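Local coordinates for activating signal cointegrator 1 complex subunit 2 (Homo sapiens, PDB 6YXQ), which binds polyubiquitin chains and recruits ASCC3 and ALKBH3 to sites of DNA damage, and also takes part in the rescue of stalled ribosomes, at residues B[159-162]-B[163-166]; B[90-93]-B[94-98]; B[182-185]-B[186-190]. All coordinates share one frame; numbering follows the deposited sequence.

All three contacts lie in the largely helical N-terminal portion that pairs with ASCC3. Contact 1, where a loop enters helix 162-172, is almost wholly buried and touches both others. Toward contact 2 its chemistry is polar: Lys164 makes a salt bridge with Asp96 and a hydrogen bond with Gln92. Toward contact 3 it is apolar, with Ile165 and Phe160 packing on Ile187 and Ile165 also on Ile184 and Phe188. Contacts 2 and 3 are turns of helices 89-101 and 177-190. Contact 2 is also buried, against neighbouring helices and the ASCC3 chain, with some residues partly exposed. ASCC3 reaches contact 1 too; contact 3 is partly buried within this subunit, with Lys182 and Thr189 at its surface.

Contact 1 (B[159-162]-B[163-166])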
loop_
_atom_site.group_PDB
_atom_site.type_symbol
_atom_site.label_atom_id
_atom_site.label_comp_id
_atom_site.label_asym_id
_atom_site.label_seq_id
_atom_site.Cartn_x
_atom_site.Cartn_y
_atom_site.Cartn_z
ATOM N N LEU B 159 -2.169 -13.988 4.064
ATOM C CA LEU B 159 -2.011 -13.190 2.850
ATOM C C LEU B 159 -2.885 -11.947 2.888
ATOM O O LEU B 159 -2.521 -10.905 2.332
ATOM C CB LEU B 159 -2.350 -14.031 1.618
ATOM C CG LEU B 159 -1.483 -15.264 1.343
ATOM C CD1 LEU B 159 -1.828 -15.878 -0.009
ATOM C CD2 LEU B 159 -0.003 -14.914 1.407
ATOM N N PHE B 160 -4.050 -12.041 3.524
ATOM C CA PHE B 160 -4.958 -10.910 3.670
ATOM C C PHE B 160 -5.387 -10.831 5.127
ATOM O O PHE B 160 -6.051 -11.740 5.634
ATOM C CB PHE B 160 -6.173 -11.041 2.749
ATOM C CG PHE B 160 -5.897 -10.687 1.306
ATOM C CD1 PHE B 160 -5.953 -9.373 0.873
ATOM C CD2 PHE B 160 -5.606 -11.674 0.379
ATOM C CE1 PHE B 160 -5.713 -9.050 -0.449
ATOM C CE2 PHE B 160 -5.367 -11.357 -0.946
ATOM C CZ PHE B 160 -5.418 -10.044 -1.359
ATOM N N ASP B 161 -4.974 -9.771 5.807
ATOM C CA ASP B 161 -5.529 -9.408 7.095
ATOM C C ASP B 161 -6.751 -8.528 6.875
ATOM O O ASP B 161 -7.119 -8.197 5.746
ATOM C CB ASP B 161 -4.501 -8.661 7.935
ATOM C CG ASP B 161 -3.526 -9.578 8.611
ATOM O OD1 ASP B 161 -3.783 -10.799 8.630
ATOM O OD2 ASP B 161 -2.505 -9.077 9.131
ATOM N N ILE B 162 -7.381 -8.122 7.969
ATOM C CA ILE B 162 -8.318 -7.008 7.908
ATOM C C ILE B 162 -7.513 -5.709 7.866
ATOM O O ILE B 162 -7.817 -4.841 7.035
ATOM C CB ILE B 162 -9.317 -7.039 9.076
ATOM C CG1 ILE B 162 -10.387 -8.098 8.819
ATOM C CG2 ILE B 162 -9.983 -5.684 9.238
ATOM C CD1 ILE B 162 -11.293 -7.789 7.629
ATOM N N PRO B 163 -6.482 -5.518 8.709
ATOM C CA PRO B 163 -5.653 -4.310 8.554
ATOM C C PRO B 163 -5.086 -4.136 7.158
ATOM O O PRO B 163 -5.101 -3.019 6.628
ATOM C CB PRO B 163 -4.544 -4.510 9.595
ATOM C CG PRO B 163 -5.157 -5.343 10.633
ATOM C CD PRO B 163 -6.116 -6.256 9.936
ATOM N N LYS B 164 -4.597 -5.210 6.536
ATOM C CA LYS B 164 -4.038 -5.081 5.194
ATOM C C LYS B 164 -5.100 -4.652 4.191
ATOM O O LYS B 164 -4.798 -3.930 3.242
ATOM C CB LYS B 164 -3.392 -6.389 4.748
ATOM C CG LYS B 164 -2.248 -6.828 5.620
ATOM C CD LYS B 164 -2.054 -8.325 5.518
ATOM C CE LYS B 164 -0.890 -8.670 4.632
ATOM N NZ LYS B 164 0.319 -8.953 5.448
ATOM N N ILE B 165 -6.347 -5.084 4.382
ATOM C CA ILE B 165 -7.405 -4.661 3.467
ATOM C C ILE B 165 -7.683 -3.170 3.626
ATOM O O ILE B 165 -7.814 -2.432 2.635
ATOM C CB ILE B 165 -8.668 -5.505 3.695
ATOM C CG1 ILE B 165 -8.448 -6.927 3.171
ATOM C CG2 ILE B 165 -9.863 -4.854 3.018
ATOM C CD1 ILE B 165 -9.504 -7.907 3.615
ATOM N N LEU B 166 -7.781 -2.707 4.874
ATOM C CA LEU B 166 -7.977 -1.284 5.128
ATOM C C LEU B 166 -6.838 -0.465 4.536
ATOM O O LEU B 166 -7.069 0.560 3.876
ATOM C CB LEU B 166 -8.095 -1.040 6.634
ATOM C CG LEU B 166 -9.496 -1.044 7.257
ATOM C CD1 LEU B 166 -10.278 -2.290 6.878
ATOM C CD2 LEU B 166 -9.390 -0.926 8.762
#
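The Phe160 ring meets the side chain of Ile165 at a slant, its CD1 lying 4.2 Å from Ile165 CG1, and the two side chains cross at roughly a right angle. The other flat group, the Asp161 carboxylate, lies against the aliphatic part of Lys164, with Asp161 OD2 3.7 Å from Lys164 CD. Together they mark a loop-to-helix junction, the entry into helix 162-172. Pro163 suits this first turn, since it has no N-H to offer and none is needed there. Leu166 N makes a straight bond to Ile162 O (3.0 Å, 170°), whereas the bond from Ile165 N to Asp161 O, one residue earlier, is long and weak.

With CG beside its own backbone N (chi1 -61°) and the chain extended at chi2, Lys164 lays CD 3.5 Å from Asp161 CB; the bends at chi3 and chi4 then turn CE and the ammonium group toward helix 89-101, where the latter forms a salt bridge with Asp96 and a hydrogen bond with Gln92. The apolar part faces elsewhere: Phe160 and Ile165 both pack on Ile187 of helix 177-190, and the ASCC3 chain packs on Pro163 through its Leu14. Further round the turn, Ile162 CG2 touches Leu166 CD1 at 4.1 Å, and next to the ammonium group, Lys164 CE comes within 3.6 Å of Leu159 O.

Contact 2 (B[90-93]-B[94-98]); sequences TLQK and CLDSY
Helix 89-101 contributes about two and a half turns here, at the interface with ASCC3, and the side chains that meet are four residues apart. On the inner side Leu91 and Leu95 lie next to each other and point the same way. Their closest methyls are Leu91 CD1 and Leu95 CD1, 3.5 Å apart. Beyond them Leu95 packs on Phe131 and Met134 of helix 114-135, and Leu91, its CG anti to the backbone N (chi1 162°), on Leu73 of helix 53-75.

A polar pair follows one residue on. Gln92 and Asp96 also run side by side, but the amide and carboxylate planes stand 88° apart, and Gln92 OE1 stays 3.9 Å from Asp96 OD2. Both of these oxygens are acceptors turned to a shared cation, the ammonium group of Lys164. The other carboxylate oxygen, Asp96 OD1, makes a salt bridge with Arg15 of the ASCC3 chain. Asp96 thus sits between two positive groups, which would be expected to steady its negative charge.

The backbone underneath is regular: Asp96 N bonds to Gln92 O at 2.9 Å and 170°, and Leu95 N to Leu91 O at 3.0 Å. Lys93 O accepts Ser97 N at 2.9 Å. Ser97 OG is also turned back toward that carbonyl oxygen, though too close for its modelled distance to be trusted. The arrangement is that of an amphipathic alpha-helix, with i to i+4 leucines facing neighbouring helices and an i to i+4 glutamine and aspartate turned to cationic partners.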
loop_
_atom_site.group_PDB
_atom_site.type_symbol
_atom_site.label_atom_id
_atom_site.label_comp_id
_atom_site.label_asym_id
_atom_site.label_seq_id
_atom_site.Cartn_x
_atom_site.Cartn_y
_atom_site.Cartn_z
ATOM N N THR B 90 9.008 -14.492 4.384
ATOM C CA THR B 90 9.613 -13.171 4.221
ATOM C C THR B 90 8.802 -12.308 3.264
ATOM O O THR B 90 8.646 -11.102 3.488
ATOM C CB THR B 90 11.059 -13.294 3.729
ATOM O OG1 THR B 90 11.079 -13.773 2.376
ATOM C CG2 THR B 90 11.847 -14.244 4.616
ATOM N N LEU B 91 8.266 -12.913 2.202
ATOM C CA LEU B 91 7.477 -12.166 1.225
ATOM C C LEU B 91 6.273 -11.491 1.873
ATOM O O LEU B 91 6.081 -10.272 1.744
ATOM C CB LEU B 91 7.029 -13.106 0.112
ATOM C CG LEU B 91 5.881 -12.690 -0.802
ATOM C CD1 LEU B 91 6.121 -11.332 -1.409
ATOM C CD2 LEU B 91 5.816 -13.714 -1.887
ATOM N N GLN B 92 5.435 -12.277 2.558
ATOM C CA GLN B 92 4.239 -11.711 3.166
ATOM C C GLN B 92 4.598 -10.663 4.211
ATOM O O GLN B 92 3.933 -9.627 4.312
ATOM C CB GLN B 92 3.381 -12.817 3.782
ATOM C CG GLN B 92 2.110 -12.307 4.469
ATOM C CD GLN B 92 2.306 -12.048 5.956
ATOM O OE1 GLN B 92 1.697 -11.142 6.531
ATOM N NE2 GLN B 92 3.162 -12.846 6.583
ATOM N N LYS B 93 5.648 -10.910 4.996
ATOM C CA LYS B 93 6.041 -9.936 6.009
ATOM C C LYS B 93 6.565 -8.661 5.368
ATOM O O LYS B 93 6.346 -7.563 5.889
ATOM C CB LYS B 93 7.071 -10.552 6.954
ATOM C CG LYS B 93 6.627 -11.893 7.519
ATOM C CD LYS B 93 7.150 -12.112 8.917
ATOM C CE LYS B 93 8.508 -11.460 9.103
ATOM N NZ LYS B 93 9.216 -12.017 10.290
ATOM N N CYS B 94 7.225 -8.782 4.213
ATOM C CA CYS B 94 7.659 -7.599 3.478
ATOM C C CYS B 94 6.465 -6.777 3.007
ATOM O O CYS B 94 6.454 -5.541 3.131
ATOM C CB CYS B 94 8.536 -8.023 2.295
ATOM S SG CYS B 94 8.870 -6.752 1.037
ATOM N N LEU B 95 5.442 -7.448 2.468
ATOM C CA LEU B 95 4.266 -6.720 2.000
ATOM C C LEU B 95 3.508 -6.083 3.161
ATOM O O LEU B 95 3.034 -4.941 3.053
ATOM C CB LEU B 95 3.358 -7.652 1.203
ATOM C CG LEU B 95 3.897 -8.110 -0.156
ATOM C CD1 LEU B 95 3.287 -9.439 -0.569
ATOM C CD2 LEU B 95 3.632 -7.055 -1.216
ATOM N N ASP B 96 3.384 -6.804 4.280
ATOM C CA ASP B 96 2.810 -6.217 5.486
ATOM C C ASP B 96 3.593 -4.984 5.919
ATOM O O ASP B 96 2.999 -3.976 6.316
ATOM C CB ASP B 96 2.779 -7.256 6.610
ATOM C CG ASP B 96 1.880 -6.849 7.762
ATOM O OD1 ASP B 96 2.092 -5.759 8.333
ATOM O OD2 ASP B 96 0.959 -7.623 8.099
ATOM N N SER B 97 4.927 -5.049 5.847
ATOM C CA SER B 97 5.762 -3.908 6.213
ATOM C C SER B 97 5.433 -2.700 5.355
ATOM O O SER B 97 5.239 -1.586 5.867
ATOM C CB SER B 97 7.238 -4.263 6.050
ATOM O OG SER B 97 7.476 -5.611 6.394
ATOM N N TYR B 98 5.391 -2.900 4.036
ATOM C CA TYR B 98 5.087 -1.787 3.142
ATOM C C TYR B 98 3.713 -1.207 3.453
ATOM O O TYR B 98 3.573 0.002 3.655
ATOM C CB TYR B 98 5.177 -2.216 1.676
ATOM C CG TYR B 98 4.809 -1.108 0.706
ATOM C CD1 TYR B 98 5.753 -0.168 0.299
ATOM C CD2 TYR B 98 3.517 -0.993 0.208
ATOM C CE1 TYR B 98 5.417 0.857 -0.584
ATOM C CE2 TYR B 98 3.174 0.027 -0.673
ATOM C CZ TYR B 98 4.125 0.947 -1.067
ATOM O OH TYR B 98 3.783 1.956 -1.940
#

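Contact 3 (B[182-185]-B[186-190]); sequences KMIG and NIFTQ
Gly185 O takes the backbone N-H of Thr189 at 2.9 Å. Thr189 OG1, beside its own backbone N (chi1 -52°), turns to the same oxygen, but is modelled so close that the length is doubtful. One residue earlier, Phe188 N bonds to Ile184 O at 3.0 Å, nearly straight at 170°.

That carbonyl oxygen also sits at the edge of the Phe188 ring, in its plane. Ile184 and Phe188 lie side by side, and the gamma-methyl CG2 of Ile184 touches ring atom CE1 of Phe188 at 3.6 Å. The ring stacks with Phe267 and packs on Ile165 of helix 162-172; an alanine in place of Phe188 would probably leave Ile184 CG2 without its neighbour and open a gap toward Phe267.

On another side of the helix Gln190 NE2 reaches back to Asn186 OD1 (3.0 Å, 171°), while Asn186 ND2 bonds to Ser135 O and His137 ND1, so both ends of the amide are held. This is the C-terminal part of helix 177-190, with the i to i+4 bonding and ridge of side chains typical of an alpha-helix packed in a helical bundle.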
loop_
_atom_site.group_PDB
_atom_site.type_symbol
_atom_site.label_atom_id
_atom_site.label_comp_id
_atom_site.label_asym_id
_atom_site.label_seq_id
_atom_site.Cartn_x
_atom_site.Cartn_y
_atom_site.Cartn_z
ATOM N N LYS B 182 -13.351 -5.025 -7.209
ATOM C CA LYS B 182 -13.376 -6.412 -7.660
ATOM C C LYS B 182 -12.528 -7.287 -6.755
ATOM O O LYS B 182 -12.980 -8.343 -6.297
ATOM C CB LYS B 182 -12.892 -6.505 -9.109
ATOM C CG LYS B 182 -12.980 -7.903 -9.713
ATOM C CD LYS B 182 -11.860 -8.161 -10.722
ATOM C CE LYS B 182 -11.161 -9.497 -10.471
ATOM N NZ LYS B 182 -9.877 -9.610 -11.228
HETATM N N MSE B 183 -11.308 -6.852 -6.460
HETATM C CA MSE B 183 -10.434 -7.622 -5.581
HETATM C C MSE B 183 -11.035 -7.924 -4.213
HETATM O O MSE B 183 -11.101 -9.088 -3.792
HETATM C CB MSE B 183 -9.103 -6.902 -5.373
HETATM C CG MSE B 183 -8.258 -6.800 -6.613
HETATM SE SE MSE B 183 -7.332 -5.112 -6.723
HETATM C CE MSE B 183 -6.082 -5.286 -5.271
ATOM N N ILE B 184 -11.436 -6.862 -3.511
ATOM C CA ILE B 184 -11.927 -7.021 -2.146
ATOM C C ILE B 184 -13.197 -7.858 -2.142
ATOM O O ILE B 184 -13.357 -8.776 -1.325
ATOM C CB ILE B 184 -12.147 -5.652 -1.483
ATOM C CG1 ILE B 184 -10.895 -4.784 -1.604
ATOM C CG2 ILE B 184 -12.491 -5.832 -0.023
ATOM C CD1 ILE B 184 -9.743 -5.227 -0.716
ATOM N N GLY B 185 -14.118 -7.553 -3.058
ATOM C CA GLY B 185 -15.328 -8.346 -3.160
ATOM C C GLY B 185 -15.035 -9.803 -3.440
ATOM O O GLY B 185 -15.699 -10.691 -2.906
ATOM N N ASN B 186 -14.006 -10.073 -4.246
ATOM C CA ASN B 186 -13.678 -11.457 -4.559
ATOM C C ASN B 186 -13.113 -12.180 -3.349
ATOM O O ASN B 186 -13.464 -13.335 -3.101
ATOM C CB ASN B 186 -12.693 -11.528 -5.723
ATOM C CG ASN B 186 -12.547 -12.935 -6.271
ATOM O OD1 ASN B 186 -13.541 -13.620 -6.536
ATOM N ND2 ASN B 186 -11.305 -13.378 -6.436
ATOM N N ILE B 187 -12.235 -11.532 -2.584
ATOM C CA ILE B 187 -11.676 -12.248 -1.440
ATOM C C ILE B 187 -12.747 -12.473 -0.377
ATOM O O ILE B 187 -12.818 -13.551 0.227
ATOM C CB ILE B 187 -10.423 -11.545 -0.878
ATOM C CG1 ILE B 187 -10.770 -10.344 -0.008
ATOM C CG2 ILE B 187 -9.478 -11.146 -2.006
ATOM C CD1 ILE B 187 -9.539 -9.611 0.460
ATOM N N PHE B 188 -13.643 -11.500 -0.180
ATOM C CA PHE B 188 -14.742 -11.714 0.760
ATOM C C PHE B 188 -15.717 -12.777 0.263
ATOM O O PHE B 188 -16.306 -13.506 1.071
ATOM C CB PHE B 188 -15.483 -10.403 1.018
ATOM C CG PHE B 188 -14.882 -9.572 2.112
ATOM C CD1 PHE B 188 -13.934 -8.605 1.826
ATOM C CD2 PHE B 188 -15.271 -9.751 3.427
ATOM C CE1 PHE B 188 -13.383 -7.835 2.829
ATOM C CE2 PHE B 188 -14.723 -8.989 4.432
ATOM C CZ PHE B 188 -13.775 -8.026 4.132
ATOM N N THR B 189 -15.908 -12.878 -1.054
ATOM C CA THR B 189 -16.788 -13.904 -1.600
ATOM C C THR B 189 -16.178 -15.289 -1.437
ATOM O O THR B 189 -16.848 -16.227 -0.983
ATOM C CB THR B 189 -17.069 -13.619 -3.077
ATOM O OG1 THR B 189 -17.537 -12.276 -3.229
ATOM C CG2 THR B 189 -18.122 -14.569 -3.606
ATOM N N GLN B 190 -14.897 -15.432 -1.795
ATOM C CA GLN B 190 -14.265 -16.743 -1.775
ATOM C C GLN B 190 -13.963 -17.205 -0.357
ATOM O O GLN B 190 -13.986 -18.411 -0.087
ATOM C CB GLN B 190 -12.990 -16.739 -2.622
ATOM C CG GLN B 190 -13.162 -16.283 -4.078
ATOM C CD GLN B 190 -14.372 -16.885 -4.791
ATOM O OE1 GLN B 190 -14.820 -18.000 -4.492
ATOM N NE2 GLN B 190 -14.905 -16.137 -5.752
#